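Local atomic coordinates of 2-hydroxyisobutanoyl-CoA mutase large subunit (Aquincola tertiaricarbonis, PDB entry 4R3U), a protein that catalyses, together with the small cobalamin-binding subunit HcmB, the interconversion of 2-hydroxyisobutyryl-CoA and (S)-3-hydroxybutyryl-CoA. Residues T427-E430 and K431-E435; E308-A311 and K312-L316; D555-E558 and K559-I563; V521-M524 and L525-V529. One frame throughout, in Å; residues are numbered along the deposited sequence.

Contact 1. Residues T427-E430 and K431-E435; sequences TEYE and KKIFE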
loop_
_atom_site.group_PDB
_atom_site.type_symbol
_atom_site.label_atom_id
_atom_site.label_comp_id
_atom_site.label_asym_id
_atom_site.label_seq_id
_atom_site.Cartn_x
_atom_site.Cartn_y
_atom_site.Cartn_z
ATOM N N THR A 427 -6.751 5.011 -23.760
ATOM C CA THR A 427 -7.387 5.201 -25.070
ATOM C C THR A 427 -8.769 4.518 -25.195
ATOM O O THR A 427 -9.672 5.079 -25.826
ATOM C CB THR A 427 -6.373 4.940 -26.195
ATOM O OG1 THR A 427 -5.273 5.861 -26.041
ATOM C CG2 THR A 427 -6.989 5.067 -27.571
ATOM N N GLU A 428 -8.911 3.321 -24.594
ATOM C CA GLU A 428 -10.145 2.530 -24.560
ATOM C C GLU A 428 -11.197 3.293 -23.758
ATOM O O GLU A 428 -12.312 3.484 -24.250
ATOM C CB GLU A 428 -9.899 1.123 -23.982
ATOM C CG GLU A 428 -9.837 0.041 -25.043
ATOM C CD GLU A 428 -11.146 -0.196 -25.788
ATOM O OE1 GLU A 428 -11.268 0.287 -26.939
ATOM O OE2 GLU A 428 -12.052 -0.853 -25.220
ATOM N N TYR A 429 -10.817 3.815 -22.570
ATOM C CA TYR A 429 -11.700 4.643 -21.752
ATOM C C TYR A 429 -12.216 5.880 -22.511
ATOM O O TYR A 429 -13.426 6.094 -22.540
ATOM C CB TYR A 429 -11.042 5.027 -20.407
ATOM C CG TYR A 429 -11.484 4.101 -19.306
ATOM C CD1 TYR A 429 -12.642 4.366 -18.566
ATOM C CD2 TYR A 429 -10.843 2.880 -19.100
ATOM C CE1 TYR A 429 -13.113 3.462 -17.615
ATOM C CE2 TYR A 429 -11.296 1.979 -18.144
ATOM C CZ TYR A 429 -12.425 2.277 -17.400
ATOM O OH TYR A 429 -12.897 1.357 -16.501
ATOM N N GLU A 430 -11.311 6.630 -23.183
ATOM C CA GLU A 430 -11.601 7.820 -23.990
ATOM C C GLU A 430 -12.729 7.560 -25.010
ATOM O O GLU A 430 -13.765 8.219 -24.971
ATOM C CB GLU A 430 -10.320 8.285 -24.698
ATOM C CG GLU A 430 -10.500 9.600 -25.433
ATOM C CD GLU A 430 -9.491 9.913 -26.514
ATOM O OE1 GLU A 430 -9.610 10.995 -27.131
ATOM O OE2 GLU A 430 -8.623 9.055 -26.792
ATOM N N LYS A 431 -12.529 6.557 -25.881
ATOM C CA LYS A 431 -13.475 6.145 -26.906
ATOM C C LYS A 431 -14.819 5.713 -26.301
ATOM O O LYS A 431 -15.865 6.171 -26.766
ATOM C CB LYS A 431 -12.864 5.058 -27.806
ATOM C CG LYS A 431 -11.691 5.576 -28.641
ATOM C CD LYS A 431 -10.898 4.462 -29.316
ATOM C CE LYS A 431 -9.768 4.983 -30.182
ATOM N NZ LYS A 431 -8.867 3.892 -30.660
ATOM N N LYS A 432 -14.787 4.878 -25.243
ATOM C CA LYS A 432 -15.995 4.389 -24.559
ATOM C C LYS A 432 -16.741 5.513 -23.879
ATOM O O LYS A 432 -17.974 5.516 -23.913
ATOM C CB LYS A 432 -15.691 3.230 -23.597
ATOM C CG LYS A 432 -15.288 1.910 -24.264
ATOM C CD LYS A 432 -16.450 1.123 -24.858
ATOM C CE LYS A 432 -15.948 0.142 -25.896
ATOM N NZ LYS A 432 -17.039 -0.345 -26.787
ATOM N N ILE A 433 -16.001 6.511 -23.330
ATOM C CA ILE A 433 -16.577 7.723 -22.713
ATOM C C ILE A 433 -17.296 8.553 -23.786
ATOM O O ILE A 433 -18.451 8.922 -23.584
ATOM C CB ILE A 433 -15.510 8.573 -21.960
ATOM C CG1 ILE A 433 -15.147 7.963 -20.578
ATOM C CG2 ILE A 433 -15.920 10.064 -21.832
ATOM C CD1 ILE A 433 -13.658 8.294 -20.107
ATOM N N PHE A 434 -16.619 8.835 -24.925
ATOM C CA PHE A 434 -17.218 9.639 -25.994
ATOM C C PHE A 434 -18.487 9.025 -26.574
ATOM O O PHE A 434 -19.459 9.743 -26.824
ATOM C CB PHE A 434 -16.198 10.028 -27.074
ATOM C CG PHE A 434 -15.319 11.170 -26.651
ATOM C CD1 PHE A 434 -15.870 12.367 -26.210
ATOM C CD2 PHE A 434 -13.934 11.058 -26.701
ATOM C CE1 PHE A 434 -15.051 13.411 -25.786
ATOM C CE2 PHE A 434 -13.116 12.104 -26.268
ATOM C CZ PHE A 434 -13.675 13.271 -25.824
ATOM N N GLU A 435 -18.473 7.694 -26.724
ATOM C CA GLU A 435 -19.535 6.815 -27.180
ATOM C C GLU A 435 -20.759 6.973 -26.239
ATOM O O GLU A 435 -21.872 7.087 -26.732
ATOM C CB GLU A 435 -18.964 5.396 -27.103
ATOM C CG GLU A 435 -19.464 4.378 -28.094
ATOM C CD GLU A 435 -18.557 3.168 -28.084
ATOM O OE1 GLU A 435 -18.797 2.250 -27.268
ATOM O OE2 GLU A 435 -17.565 3.163 -28.852
#
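Ile433 N donates to Tyr429 O over 2.7 Å, the shortest of four i to i+4 backbone hydrogen bonds that tie residues 427-430 to 431-435 in one continuous helix. Lys431, Lys432 and Phe434 bond in the same way to Thr427, Glu428 and Glu430. Among the side chains, NZ of Lys432 forms a salt bridge with Glu435 OE1 at 3.2 Å, and OE1 accepts with its syn lone pair. A bend at chi2 (-77°) lays the lysine chain alongside that of Glu428. The carboxylate of Glu428 does not touch the ammonium group: OE2 stands 5.3 Å from Lys432 NZ, where a weak through-space attraction is likely. With a leucine in place of Lys432, Glu435 would probably be left without its salt-bridge partner, and Glu428 would lose one of two nearby lysine charges. Glu430 behaves differently. Its CG is anti to the backbone N (chi1 -174°) and the chain stays extended, carrying OE1 to Lys322 and OE2 to Arg318 on helix 306-327. On the way, Glu430 CG packs 3.7 Å from Phe434 CE2, and OE1 comes to the ring edge in its plane, the carboxylate turned 62° against the ring. Farther out, Thr427 and Lys431 run side by side, with CG2 of the threonine 3.8 Å from CE of the lysine. Ile433 CD1 sits at the edge of the Tyr429 ring and reaches Tyr429 CB at 4.2 Å. The outer side carries a loose mosaic of lysines and glutamates, whereas the buried carboxylate of Glu430, paired with two cations, is likely to remain ionised.

Contact 2. Residues E308-A311 and K312-L316; sequences EEVA and KFRAL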
loop_
_atom_site.group_PDB
_atom_site.type_symbol
_atom_site.label_atom_id
_atom_site.label_comp_id
_atom_site.label_asym_id
_atom_site.label_seq_id
_atom_site.Cartn_x
_atom_site.Cartn_y
_atom_site.Cartn_z
ATOM N N GLU A 308 -6.608 0.341 -14.002
ATOM C CA GLU A 308 -7.842 0.887 -14.575
ATOM C C GLU A 308 -8.162 2.326 -14.050
ATOM O O GLU A 308 -8.547 3.197 -14.828
ATOM C CB GLU A 308 -8.989 -0.060 -14.298
ATOM C CG GLU A 308 -10.368 0.497 -14.569
ATOM C CD GLU A 308 -11.424 -0.583 -14.509
ATOM O OE1 GLU A 308 -11.649 -1.145 -13.408
ATOM O OE2 GLU A 308 -11.956 -0.929 -15.591
ATOM N N GLU A 309 -7.985 2.551 -12.745
ATOM C CA GLU A 309 -8.221 3.833 -12.080
ATOM C C GLU A 309 -7.285 4.912 -12.568
ATOM O O GLU A 309 -7.742 6.002 -12.830
ATOM C CB GLU A 309 -8.174 3.653 -10.545
ATOM C CG GLU A 309 -9.394 2.898 -10.057
ATOM C CD GLU A 309 -10.708 3.605 -10.367
ATOM O OE1 GLU A 309 -10.890 4.744 -9.883
ATOM O OE2 GLU A 309 -11.553 3.028 -11.091
ATOM N N VAL A 310 -6.013 4.583 -12.800
ATOM C CA VAL A 310 -5.009 5.489 -13.369
ATOM C C VAL A 310 -5.389 5.834 -14.837
ATOM O O VAL A 310 -5.379 7.005 -15.221
ATOM C CB VAL A 310 -3.579 4.884 -13.265
ATOM C CG1 VAL A 310 -2.553 5.776 -13.949
ATOM C CG2 VAL A 310 -3.188 4.627 -11.806
ATOM N N ALA A 311 -5.753 4.811 -15.627
ATOM C CA ALA A 311 -6.162 4.960 -17.021
ATOM C C ALA A 311 -7.386 5.891 -17.112
ATOM O O ALA A 311 -7.447 6.748 -17.994
ATOM C CB ALA A 311 -6.515 3.602 -17.588
ATOM N N LYS A 312 -8.350 5.713 -16.182
ATOM C CA LYS A 312 -9.583 6.468 -16.066
ATOM C C LYS A 312 -9.289 7.947 -15.814
ATOM O O LYS A 312 -9.901 8.797 -16.456
ATOM C CB LYS A 312 -10.422 5.865 -14.928
ATOM C CG LYS A 312 -11.829 6.445 -14.750
ATOM C CD LYS A 312 -12.361 6.171 -13.337
ATOM C CE LYS A 312 -11.796 7.166 -12.348
ATOM N NZ LYS A 312 -12.077 6.770 -10.947
ATOM N N PHE A 313 -8.348 8.259 -14.889
ATOM C CA PHE A 313 -7.985 9.639 -14.536
ATOM C C PHE A 313 -7.348 10.370 -15.718
ATOM O O PHE A 313 -7.682 11.532 -15.968
ATOM C CB PHE A 313 -7.055 9.662 -13.318
ATOM C CG PHE A 313 -7.583 9.090 -12.017
ATOM C CD1 PHE A 313 -8.838 9.456 -11.533
ATOM C CD2 PHE A 313 -6.787 8.256 -11.229
ATOM C CE1 PHE A 313 -9.303 8.967 -10.303
ATOM C CE2 PHE A 313 -7.260 7.740 -10.016
ATOM C CZ PHE A 313 -8.501 8.117 -9.551
ATOM N N ARG A 314 -6.452 9.681 -16.459
ATOM C CA ARG A 314 -5.748 10.212 -17.632
ATOM C C ARG A 314 -6.713 10.383 -18.783
ATOM O O ARG A 314 -6.696 11.431 -19.444
ATOM C CB ARG A 314 -4.547 9.326 -18.003
ATOM C CG ARG A 314 -3.505 9.264 -16.886
ATOM C CD ARG A 314 -2.492 8.156 -17.082
ATOM N NE ARG A 314 -1.342 8.598 -17.872
ATOM C CZ ARG A 314 -1.168 8.342 -19.163
ATOM N NH1 ARG A 314 -2.072 7.637 -19.838
ATOM N NH2 ARG A 314 -0.083 8.784 -19.791
ATOM N N ALA A 315 -7.625 9.404 -18.970
ATOM C CA ALA A 315 -8.691 9.477 -19.989
ATOM C C ALA A 315 -9.627 10.652 -19.717
ATOM O O ALA A 315 -9.963 11.370 -20.639
ATOM C CB ALA A 315 -9.483 8.178 -20.026
ATOM N N LEU A 316 -10.024 10.863 -18.457
ATOM C CA LEU A 316 -10.893 11.984 -18.055
ATOM C C LEU A 316 -10.265 13.317 -18.416
ATOM O O LEU A 316 -10.939 14.163 -18.991
ATOM C CB LEU A 316 -11.170 11.937 -16.536
ATOM C CG LEU A 316 -12.322 11.046 -16.113
ATOM C CD1 LEU A 316 -12.178 10.629 -14.672
ATOM C CD2 LEU A 316 -13.653 11.726 -16.377
#
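Glu308 accepts the amide of Lys312 at its carbonyl, with Glu308 O 2.9 Å from Lys312 N, while its carboxylate turns from the helix toward Tyr429, Thr51 and the backbone of Gly53. Glu309 carries the main side-chain interaction. Its OE1 lies 2.6 Å from Lys312 NZ in a salt bridge on the syn side, the nitrogen 28° out of the carboxylate plane. The two chains run alongside each other, and a bend at chi3 (80°) brings the lysine nitrogen onto the acid. Both charged groups are buried and have further partners: OE1 also takes the amide of Gln303, and the ammonium group also bonds to Glu267 and Val301 O. The carbonyl of Glu309 serves twice, accepting Phe313 N at 3.1 Å and lying over one face of the same residue's ring. That ring in turn stacks with Phe340. At Val310, CG1 is anti to the backbone N (chi1 176°) and rests against the aliphatic part of Arg314, 3.9 Å from its CD; the guanidinium group beyond is held by Glu423 and Asp414. Ala311 O accepts Ala315 N at 2.8 Å. Helix 420-442 packs on these two alanines, Leu425 and Thr426 on Ala311 and Tyr429 on Ala315. Phe313 faces the other way, onto Phe300 and Ser302 of strand 298-302. This is the helix of a beta-alpha-beta crossover, strand 298-302, helix 306-327 and strand 340-344 following one another as in the TIM barrel of methylmalonyl-CoA mutases.

Contact 3. Residues D555-E558 and K559-I563; sequences DIVE and KLKGI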
loop_
_atom_site.group_PDB
_atom_site.type_symbol
_atom_site.label_atom_id
_atom_site.label_comp_id
_atom_site.label_asym_id
_atom_site.label_seq_id
_atom_site.Cartn_x
_atom_site.Cartn_y
_atom_site.Cartn_z
ATOM N N ASP A 555 -34.820 29.263 7.080
ATOM C CA ASP A 555 -35.583 30.480 6.710
ATOM C C ASP A 555 -35.551 30.669 5.183
ATOM O O ASP A 555 -36.605 30.818 4.557
ATOM C CB ASP A 555 -34.992 31.749 7.372
ATOM C CG ASP A 555 -35.109 31.895 8.877
ATOM O OD1 ASP A 555 -36.132 31.464 9.441
ATOM O OD2 ASP A 555 -34.211 32.503 9.479
ATOM N N ILE A 556 -34.322 30.609 4.606
ATOM C CA ILE A 556 -33.987 30.757 3.188
ATOM C C ILE A 556 -34.586 29.629 2.355
ATOM O O ILE A 556 -35.283 29.912 1.367
ATOM C CB ILE A 556 -32.443 30.951 2.973
ATOM C CG1 ILE A 556 -31.915 32.191 3.776
ATOM C CG2 ILE A 556 -32.094 31.093 1.489
ATOM C CD1 ILE A 556 -30.394 32.224 4.029
ATOM N N VAL A 557 -34.316 28.359 2.755
ATOM C CA VAL A 557 -34.794 27.134 2.093
ATOM C C VAL A 557 -36.328 27.062 2.035
ATOM O O VAL A 557 -36.886 26.818 0.953
ATOM C CB VAL A 557 -34.141 25.851 2.682
ATOM C CG1 VAL A 557 -34.953 24.586 2.384
ATOM C CG2 VAL A 557 -32.692 25.699 2.216
ATOM N N GLU A 558 -37.004 27.281 3.191
ATOM C CA GLU A 558 -38.474 27.211 3.280
ATOM C C GLU A 558 -39.172 28.243 2.458
ATOM O O GLU A 558 -40.141 27.903 1.776
ATOM C CB GLU A 558 -38.970 27.220 4.722
ATOM C CG GLU A 558 -38.630 25.947 5.475
ATOM C CD GLU A 558 -39.040 24.637 4.828
ATOM O OE1 GLU A 558 -40.258 24.433 4.603
ATOM O OE2 GLU A 558 -38.137 23.805 4.571
ATOM N N LYS A 559 -38.673 29.501 2.488
ATOM C CA LYS A 559 -39.222 30.613 1.710
ATOM C C LYS A 559 -39.259 30.261 0.202
ATOM O O LYS A 559 -40.276 30.479 -0.456
ATOM C CB LYS A 559 -38.397 31.891 1.963
ATOM C CG LYS A 559 -39.026 33.150 1.415
ATOM C CD LYS A 559 -40.222 33.566 2.244
ATOM C CE LYS A 559 -40.919 34.783 1.704
ATOM N NZ LYS A 559 -42.028 35.203 2.603
ATOM N N LEU A 560 -38.152 29.673 -0.320
ATOM C CA LEU A 560 -38.022 29.297 -1.731
ATOM C C LEU A 560 -38.859 28.086 -2.155
ATOM O O LEU A 560 -39.230 28.005 -3.332
ATOM C CB LEU A 560 -36.559 29.232 -2.203
ATOM C CG LEU A 560 -35.733 30.525 -2.075
ATOM C CD1 LEU A 560 -34.328 30.324 -2.620
ATOM C CD2 LEU A 560 -36.388 31.711 -2.813
ATOM N N LYS A 561 -39.212 27.186 -1.194
ATOM C CA LYS A 561 -40.087 26.029 -1.437
ATOM C C LYS A 561 -41.512 26.493 -1.844
ATOM O O LYS A 561 -42.167 25.826 -2.642
ATOM C CB LYS A 561 -40.181 25.140 -0.197
ATOM C CG LYS A 561 -39.050 24.138 -0.070
ATOM C CD LYS A 561 -39.164 23.410 1.254
ATOM C CE LYS A 561 -38.129 22.329 1.404
ATOM N NZ LYS A 561 -38.095 21.798 2.791
ATOM N N GLY A 562 -41.942 27.644 -1.316
ATOM C CA GLY A 562 -43.224 28.282 -1.616
ATOM C C GLY A 562 -43.436 28.646 -3.077
ATOM O O GLY A 562 -44.579 28.637 -3.552
ATOM N N ILE A 563 -42.337 28.962 -3.810
ATOM C CA ILE A 563 -42.408 29.281 -5.251
ATOM C C ILE A 563 -41.916 28.138 -6.169
ATOM O O ILE A 563 -42.313 28.076 -7.333
ATOM C CB ILE A 563 -41.778 30.666 -5.628
ATOM C CG1 ILE A 563 -40.268 30.734 -5.327
ATOM C CG2 ILE A 563 -42.542 31.842 -4.999
ATOM C CD1 ILE A 563 -39.478 31.414 -6.415
#
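Glu558 and Lys561 meet in a salt bridge on the more open flank of the helix, with OE2 of the acid 2.7 Å from NZ of the lysine. The nitrogen approaches on the syn side, 18° out of the carboxylate plane. Glu558 folds back through a bend at chi2 (-53°), whereas Lys561 runs extended across it, passing its CD 3.7 Å from Glu558 OE1. Lys561 CE also touches the buried Val557, lying 4.0 Å from CG1. A serine at Lys561 would be too short for either contact and is likely to leave the Glu558 carboxylate without its cation and that valine methyl less covered. Backbone bonding slackens toward the end of the helix. Lys559 N still reaches Asp555 O at 3.2 Å, but the bond from Leu560 N to Ile556 O is weak, and Lys561 N adds a weak bond to Glu558 O beside the one to Val557 O. The next amides reach back three residues instead of four, Gly562 N weakly to Lys559 O and Ile563 N to Leu560 O at 3.3 Å. The tight side is formed by Ile556 and Leu560. Ile556 presses on helices 183-196, 518-532 and 540-549, and Leu560 on Trp184 and Ala532. Asp555 forms a salt bridge with Arg516, and Tyr224 OH bonds to Val557 O. Helix 553-564 lies against those three helices, with loop residues Ile223 and Tyr224 touching Lys561.

Contact 4. Residues V521-M524 and L525-V529; sequences VQAM and LDQLV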
loop_
_atom_site.group_PDB
_atom_site.type_symbol
_atom_site.label_atom_id
_atom_site.label_comp_id
_atom_site.label_asym_id
_atom_site.label_seq_id
_atom_site.Cartn_x
_atom_site.Cartn_y
_atom_site.Cartn_z
ATOM N N VAL A 521 -35.118 40.891 8.165
ATOM C CA VAL A 521 -34.883 39.541 7.662
ATOM C C VAL A 521 -36.107 39.054 6.841
ATOM O O VAL A 521 -35.937 38.535 5.731
ATOM C CB VAL A 521 -34.453 38.551 8.802
ATOM C CG1 VAL A 521 -34.425 37.079 8.334
ATOM C CG2 VAL A 521 -33.100 38.942 9.388
ATOM N N GLN A 522 -37.326 39.260 7.364
ATOM C CA GLN A 522 -38.552 38.860 6.656
ATOM C C GLN A 522 -38.737 39.569 5.328
ATOM O O GLN A 522 -39.119 38.926 4.347
ATOM C CB GLN A 522 -39.797 38.978 7.545
ATOM C CG GLN A 522 -39.837 37.946 8.684
ATOM C CD GLN A 522 -39.665 36.528 8.230
ATOM O OE1 GLN A 522 -40.277 36.060 7.254
ATOM N NE2 GLN A 522 -38.808 35.816 8.928
ATOM N N ALA A 523 -38.410 40.877 5.294
ATOM C CA ALA A 523 -38.460 41.730 4.097
ATOM C C ALA A 523 -37.438 41.250 3.050
ATOM O O ALA A 523 -37.759 41.180 1.861
ATOM C CB ALA A 523 -38.173 43.170 4.479
ATOM N N MET A 524 -36.215 40.882 3.509
ATOM C CA MET A 524 -35.137 40.393 2.664
ATOM C C MET A 524 -35.504 39.023 2.067
ATOM O O MET A 524 -35.062 38.718 0.958
ATOM C CB MET A 524 -33.842 40.287 3.467
ATOM C CG MET A 524 -33.052 41.567 3.572
ATOM S SD MET A 524 -31.502 41.298 4.491
ATOM C CE MET A 524 -30.691 42.843 4.191
ATOM N N LEU A 525 -36.304 38.202 2.793
ATOM C CA LEU A 525 -36.777 36.911 2.295
ATOM C C LEU A 525 -37.786 37.142 1.157
ATOM O O LEU A 525 -37.766 36.421 0.159
ATOM C CB LEU A 525 -37.408 36.063 3.430
ATOM C CG LEU A 525 -36.430 35.399 4.413
ATOM C CD1 LEU A 525 -37.162 34.779 5.561
ATOM C CD2 LEU A 525 -35.514 34.372 3.724
ATOM N N ASP A 526 -38.633 38.179 1.291
ATOM C CA ASP A 526 -39.606 38.557 0.270
ATOM C C ASP A 526 -38.868 39.086 -0.965
ATOM O O ASP A 526 -39.345 38.905 -2.087
ATOM C CB ASP A 526 -40.583 39.620 0.794
ATOM C CG ASP A 526 -41.576 39.193 1.861
ATOM O OD1 ASP A 526 -41.741 37.971 2.070
ATOM O OD2 ASP A 526 -42.239 40.089 2.446
ATOM N N GLN A 527 -37.706 39.742 -0.756
ATOM C CA GLN A 527 -36.876 40.233 -1.852
ATOM C C GLN A 527 -36.250 39.019 -2.553
ATOM O O GLN A 527 -36.159 39.008 -3.775
ATOM C CB GLN A 527 -35.769 41.164 -1.351
ATOM C CG GLN A 527 -36.190 42.557 -0.942
ATOM C CD GLN A 527 -35.129 43.185 -0.068
ATOM O OE1 GLN A 527 -35.373 43.525 1.092
ATOM N NE2 GLN A 527 -33.909 43.314 -0.585
ATOM N N LEU A 528 -35.838 38.000 -1.791
ATOM C CA LEU A 528 -35.250 36.776 -2.345
ATOM C C LEU A 528 -36.187 36.025 -3.323
ATOM O O LEU A 528 -35.731 35.584 -4.379
ATOM C CB LEU A 528 -34.704 35.858 -1.244
ATOM C CG LEU A 528 -33.748 34.776 -1.706
ATOM C CD1 LEU A 528 -32.352 35.356 -2.021
ATOM C CD2 LEU A 528 -33.684 33.674 -0.679
ATOM N N VAL A 529 -37.479 35.927 -2.987
ATOM C CA VAL A 529 -38.517 35.332 -3.831
ATOM C C VAL A 529 -38.572 36.092 -5.194
ATOM O O VAL A 529 -38.649 35.458 -6.250
ATOM C CB VAL A 529 -39.889 35.355 -3.093
ATOM C CG1 VAL A 529 -41.063 35.198 -4.065
ATOM C CG2 VAL A 529 -39.937 34.297 -2.001
#
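Leu525 CD1 packs against the side-chain amide of Gln522, 3.8 Å from OE1 and almost as near NE2 and CD. A bend at chi2 (-53°) turns the amide of Gln522 across the leucine at a slant. A second crossing pair follows two residues on, where Gln527 OE1 lies 3.9 Å from Met524 CG and closer still, at 3.5 Å, to Met524 CA. Here the glutamine's CG lies beside its own backbone N (chi1 -75°), and the extended chain beyond it leads back over the preceding turn. No side-chain hydrogen bond joins the two segments; Asp526 merely rests its CG 3.5 Å from Gln522 O. The backbone supplies the hydrogen bonds: Leu525 N bonds to Val521 O at 3.0 Å and weakly to Gln522 O, and Leu528 N bonds to Met524 O at 2.9 Å. This is an amphipathic helix within a helical bundle: Ala523, Asp526 and Gln527 are exposed, while Val521, Met524, Leu525 and Leu528 are buried. Met524 lies on Leu546 and Val521 on Ala549, both of helix 540-549, which Leu528 also touches at Thr543. Leu525 leans on the chain of Lys559 in helix 553-564. Polar partners settle the remaining groups. Glu518, one turn earlier, accepts NE2 of Gln522, which is likely to steady the amide on which the leucine methyl rests, and Asp526 OD1 forms a salt bridge with Lys559 NZ.

The four contacts form two pairs. Contacts 1 and 2, centres 11 Å apart, join adjacent helices: Tyr429 OH lies 2.6 Å from Glu308 OE2, a probable hydrogen bond, and Tyr429 CB packs 3.5 Å from Ala315 CB. Contacts 3 and 4, centres 10 Å apart, are joined by Lys559 NZ and Asp526 OD1 at 2.8 Å and by Ile556 against Leu528. The pairs do not touch; contacts 2 and 3 lie on opposite sides of the chain's centre, their nearest atoms about 30 Å apart. Contact 2 lies nearer the substrate but does not touch it: the side chain of Phe313 is about 12 Å from bound 3-hydroxybutanoyl-CoA. Contacts 1, 3 and 4 lie away from the substrate and cofactor sites.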